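Local coordinates for epidermin decarboxylase (Staphylococcus epidermidis, PDB 1G63), which uses FMN to decarboxylate oxidatively the C-terminal cysteine of the epidermin precursor, leaving a carbon-carbon double bond in the product, at residues E31-F36 and V71-Y76. Residues are numbered along the deposited sequence; the frame is centred on the assembly and turned at random.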
ATOM      1  N   GLU B  31     -22.882  21.705 -26.006  1.00 46.05           N
ATOM      2  CA  GLU B  31     -22.213  20.786 -25.104  1.00 43.60           C
ATOM      3  C   GLU B  31     -22.376  21.291 -23.681  1.00 42.13           C
ATOM      4  O   GLU B  31     -22.530  22.493 -23.447  1.00 40.79           O
ATOM      5  CB  GLU B  31     -20.716  20.703 -25.432  1.00 43.59           C
ATOM      6  CG  GLU B  31     -20.329  19.618 -26.414  1.00 44.69           C
ATOM      7  CD  GLU B  31     -18.826  19.535 -26.628  1.00 46.24           C
ATOM      8  OE1 GLU B  31     -18.072  19.674 -25.643  1.00 47.20           O
ATOM      9  OE2 GLU B  31     -18.391  19.320 -27.780  1.00 46.89           O
ATOM     10  N   VAL B  32     -22.368  20.363 -22.736  1.00 40.70           N
ATOM     11  CA  VAL B  32     -22.445  20.703 -21.328  1.00 39.00           C
ATOM     12  C   VAL B  32     -21.436  19.780 -20.660  1.00 37.74           C
ATOM     13  O   VAL B  32     -21.643  18.573 -20.547  1.00 38.29           O
ATOM     14  CB  VAL B  32     -23.856  20.500 -20.756  1.00 39.48           C
ATOM     15  CG1 VAL B  32     -24.397  19.180 -21.199  1.00 42.61           C
ATOM     16  CG2 VAL B  32     -23.818  20.580 -19.233  1.00 39.45           C
ATOM     17  N   ASN B  33     -20.314  20.368 -20.263  1.00 36.02           N
ATOM     18  CA  ASN B  33     -19.230  19.637 -19.629  1.00 33.48           C
ATOM     19  C   ASN B  33     -19.194  19.962 -18.140  1.00 32.98           C
ATOM     20  O   ASN B  33     -19.834  20.912 -17.686  1.00 32.63           O
ATOM     21  CB  ASN B  33     -17.914  20.005 -20.308  1.00 31.78           C
ATOM     22  CG  ASN B  33     -17.950  19.761 -21.810  1.00 30.05           C
ATOM     23  OD1 ASN B  33     -17.533  20.605 -22.593  1.00 31.49           O
ATOM     24  ND2 ASN B  33     -18.443  18.605 -22.211  1.00 29.57           N
ATOM     25  N   ILE B  34     -18.443  19.183 -17.371  1.00 31.42           N
ATOM     26  CA  ILE B  34     -18.405  19.423 -15.942  1.00 30.25           C
ATOM     27  C   ILE B  34     -17.019  19.284 -15.300  1.00 29.42           C
ATOM     28  O   ILE B  34     -16.162  18.533 -15.768  1.00 29.08           O
ATOM     29  CB  ILE B  34     -19.435  18.502 -15.252  1.00 28.43           C
ATOM     30  CG1 ILE B  34     -19.650  18.941 -13.805  1.00 28.40           C
ATOM     31  CG2 ILE B  34     -18.992  17.062 -15.374  1.00 28.16           C
ATOM     32  CD1 ILE B  34     -20.969  18.482 -13.226  1.00 27.36           C
ATOM     33  N   LEU B  35     -16.814  20.040 -14.228  1.00 28.32           N
ATOM     34  CA  LEU B  35     -15.554  20.064 -13.493  1.00 28.60           C
ATOM     35  C   LEU B  35     -15.922  20.159 -12.004  1.00 27.03           C
ATOM     36  O   LEU B  35     -16.712  21.012 -11.617  1.00 26.80           O
ATOM     37  CB  LEU B  35     -14.749  21.297 -13.933  1.00 30.34           C
ATOM     38  CG  LEU B  35     -13.270  21.444 -13.569  1.00 32.23           C
ATOM     39  CD1 LEU B  35     -12.753  22.780 -14.099  1.00 32.20           C
ATOM     40  CD2 LEU B  35     -13.093  21.375 -12.068  1.00 34.33           C
ATOM     41  N   PHE B  36     -15.361  19.285 -11.174  1.00 26.03           N
ATOM     42  CA  PHE B  36     -15.676  19.287  -9.741  1.00 24.13           C
ATOM     43  C   PHE B  36     -14.555  19.790  -8.841  1.00 23.56           C
ATOM     44  O   PHE B  36     -13.380  19.772  -9.205  1.00 21.28           O
ATOM     45  CB  PHE B  36     -16.049  17.876  -9.262  1.00 25.33           C
ATOM     46  CG  PHE B  36     -17.326  17.334  -9.853  1.00 27.49           C
ATOM     47  CD1 PHE B  36     -17.317  16.667 -11.073  1.00 28.33           C
ATOM     48  CD2 PHE B  36     -18.541  17.484  -9.179  1.00 26.13           C
ATOM     49  CE1 PHE B  36     -18.502  16.146 -11.620  1.00 29.70           C
ATOM     50  CE2 PHE B  36     -19.725  16.970  -9.713  1.00 27.43           C
ATOM     51  CZ  PHE B  36     -19.708  16.299 -10.935  1.00 27.39           C
ATOM     52  N   VAL B  71     -11.279  27.333 -20.644  1.00 34.33           N
ATOM     53  CA  VAL B  71     -12.027  28.574 -20.660  1.00 34.63           C
ATOM     54  C   VAL B  71     -12.382  29.036 -22.076  1.00 36.69           C
ATOM     55  O   VAL B  71     -13.507  29.470 -22.327  1.00 34.41           O
ATOM     56  CB  VAL B  71     -11.245  29.688 -19.925  1.00 34.38           C
ATOM     57  CG1 VAL B  71     -11.914  31.047 -20.149  1.00 31.38           C
ATOM     58  CG2 VAL B  71     -11.187  29.366 -18.426  1.00 32.92           C
ATOM     59  N   GLU B  72     -11.431  28.937 -23.000  1.00 38.84           N
ATOM     60  CA  GLU B  72     -11.677  29.351 -24.380  1.00 41.31           C
ATOM     61  C   GLU B  72     -12.684  28.433 -25.065  1.00 41.38           C
ATOM     62  O   GLU B  72     -13.391  28.850 -25.981  1.00 41.49           O
ATOM     63  CB  GLU B  72     -10.372  29.364 -25.183  1.00 43.93           C
ATOM     64  CG  GLU B  72      -9.290  30.249 -24.584  1.00 50.07           C
ATOM     65  CD  GLU B  72      -8.035  30.333 -25.443  1.00 53.33           C
ATOM     66  OE1 GLU B  72      -7.546  29.269 -25.901  1.00 54.60           O
ATOM     67  OE2 GLU B  72      -7.536  31.466 -25.646  1.00 53.58           O
ATOM     68  N   ASN B  73     -12.759  27.188 -24.605  1.00 40.13           N
ATOM     69  CA  ASN B  73     -13.663  26.198 -25.173  1.00 39.40           C
ATOM     70  C   ASN B  73     -15.117  26.368 -24.744  1.00 38.55           C
ATOM     71  O   ASN B  73     -15.992  25.647 -25.214  1.00 38.78           O
ATOM     72  CB  ASN B  73     -13.194  24.792 -24.794  1.00 41.37           C
ATOM     73  CG  ASN B  73     -14.004  23.702 -25.474  1.00 44.12           C
ATOM     74  OD1 ASN B  73     -14.263  22.641 -24.887  1.00 43.99           O
ATOM     75  ND2 ASN B  73     -14.396  23.948 -26.724  1.00 44.09           N
ATOM     76  N   HIS B  74     -15.389  27.308 -23.850  1.00 37.83           N
ATOM     77  CA  HIS B  74     -16.760  27.508 -23.399  1.00 37.31           C
ATOM     78  C   HIS B  74     -17.243  28.952 -23.494  1.00 37.16           C
ATOM     79  O   HIS B  74     -16.477  29.894 -23.342  1.00 36.80           O
ATOM     80  CB  HIS B  74     -16.929  27.020 -21.950  1.00 36.55           C
ATOM     81  CG  HIS B  74     -16.658  25.560 -21.762  1.00 35.02           C
ATOM     82  ND1 HIS B  74     -15.386  25.051 -21.600  1.00 32.88           N
ATOM     83  CD2 HIS B  74     -17.494  24.494 -21.737  1.00 34.78           C
ATOM     84  CE1 HIS B  74     -15.449  23.737 -21.483  1.00 32.30           C
ATOM     85  NE2 HIS B  74     -16.717  23.373 -21.563  1.00 34.31           N
ATOM     86  N   GLU B  75     -18.534  29.110 -23.745  1.00 38.97           N
ATOM     87  CA  GLU B  75     -19.133  30.430 -23.839  1.00 41.10           C
ATOM     88  C   GLU B  75     -19.737  30.812 -22.491  1.00 39.69           C
ATOM     89  O   GLU B  75     -19.831  31.987 -22.151  1.00 39.58           O
ATOM     90  CB  GLU B  75     -20.209  30.442 -24.930  1.00 43.06           C
ATOM     91  CG  GLU B  75     -19.641  30.457 -26.353  1.00 48.18           C
ATOM     92  CD  GLU B  75     -20.730  30.446 -27.425  1.00 51.01           C
ATOM     93  OE1 GLU B  75     -21.626  31.320 -27.389  1.00 51.68           O
ATOM     94  OE2 GLU B  75     -20.690  29.561 -28.307  1.00 52.34           O
ATOM     95  N   TYR B  76     -20.137  29.807 -21.724  1.00 38.59           N
ATOM     96  CA  TYR B  76     -20.718  30.039 -20.412  1.00 37.50           C
ATOM     97  C   TYR B  76     -20.080  29.127 -19.373  1.00 35.22           C
ATOM     98  O   TYR B  76     -19.847  27.946 -19.623  1.00 34.83           O
ATOM     99  CB  TYR B  76     -22.227  29.779 -20.430  1.00 38.94           C
ATOM    100  CG  TYR B  76     -22.939  30.336 -21.633  1.00 41.60           C
ATOM    101  CD1 TYR B  76     -22.915  29.662 -22.851  1.00 42.07           C
ATOM    102  CD2 TYR B  76     -23.639  31.541 -21.561  1.00 42.40           C
ATOM    103  CE1 TYR B  76     -23.569  30.170 -23.968  1.00 43.30           C
ATOM    104  CE2 TYR B  76     -24.298  32.060 -22.669  1.00 42.08           C
ATOM    105  CZ  TYR B  76     -24.259  31.368 -23.874  1.00 43.81           C
ATOM    106  OH  TYR B  76     -24.910  31.869 -24.988  1.00 42.77           O
TER
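A single side-chain hydrogen bond joins H74 to N33: the imidazole NE2 donates to OD1 of the asparagine amide over 3.1 Å. N33 sits on strand 32-36 of the parallel sheet, and H74 lies in the connection that leads from helix 67-72 into strand 76-82. The bond is somewhat bent, 146° at the hydrogen, and NE2 lies in the carbonyl plane, on a lone pair of OD1. Seen from the histidine, OD1 comes in at the NE2 edge, near the ring plane but tilted somewhat out of it. The amide is turned almost perpendicular to the imidazole, their planes 86° apart. CB and CG of N33 both lie 3.8 Å from NE2 as a consequence of the bond. In H74, CG stands anti to the carbonyl carbon (chi1 -61°), and the ring swings its NE2 corner toward the strand. ND1, on the other side of the imidazole, is hydrogen-bonded to the carbonyl of I70, while the backbone N of H74 bonds to V71 O at 3.2 Å. L6 of the neighbouring strand 5-9 and Y57 of strand 56-57 also touch H74. E31 OE1 remains 5.7 Å from NE2 of H74, without contact, though its charge might still polarise the ring. The bond thus ties the turn ahead of strand 76-82 to strand 32-36 in the Rossmann-like parallel sheet. The active-site H67 starts helix 67-72, its side chain about 10 Å from that of H74. Bonds at both ring nitrogens fix the rotation of a buried imidazole, and if the N33 amide is oriented as modelled, both nitrogens donate, which would suit a doubly protonated, positively charged histidine.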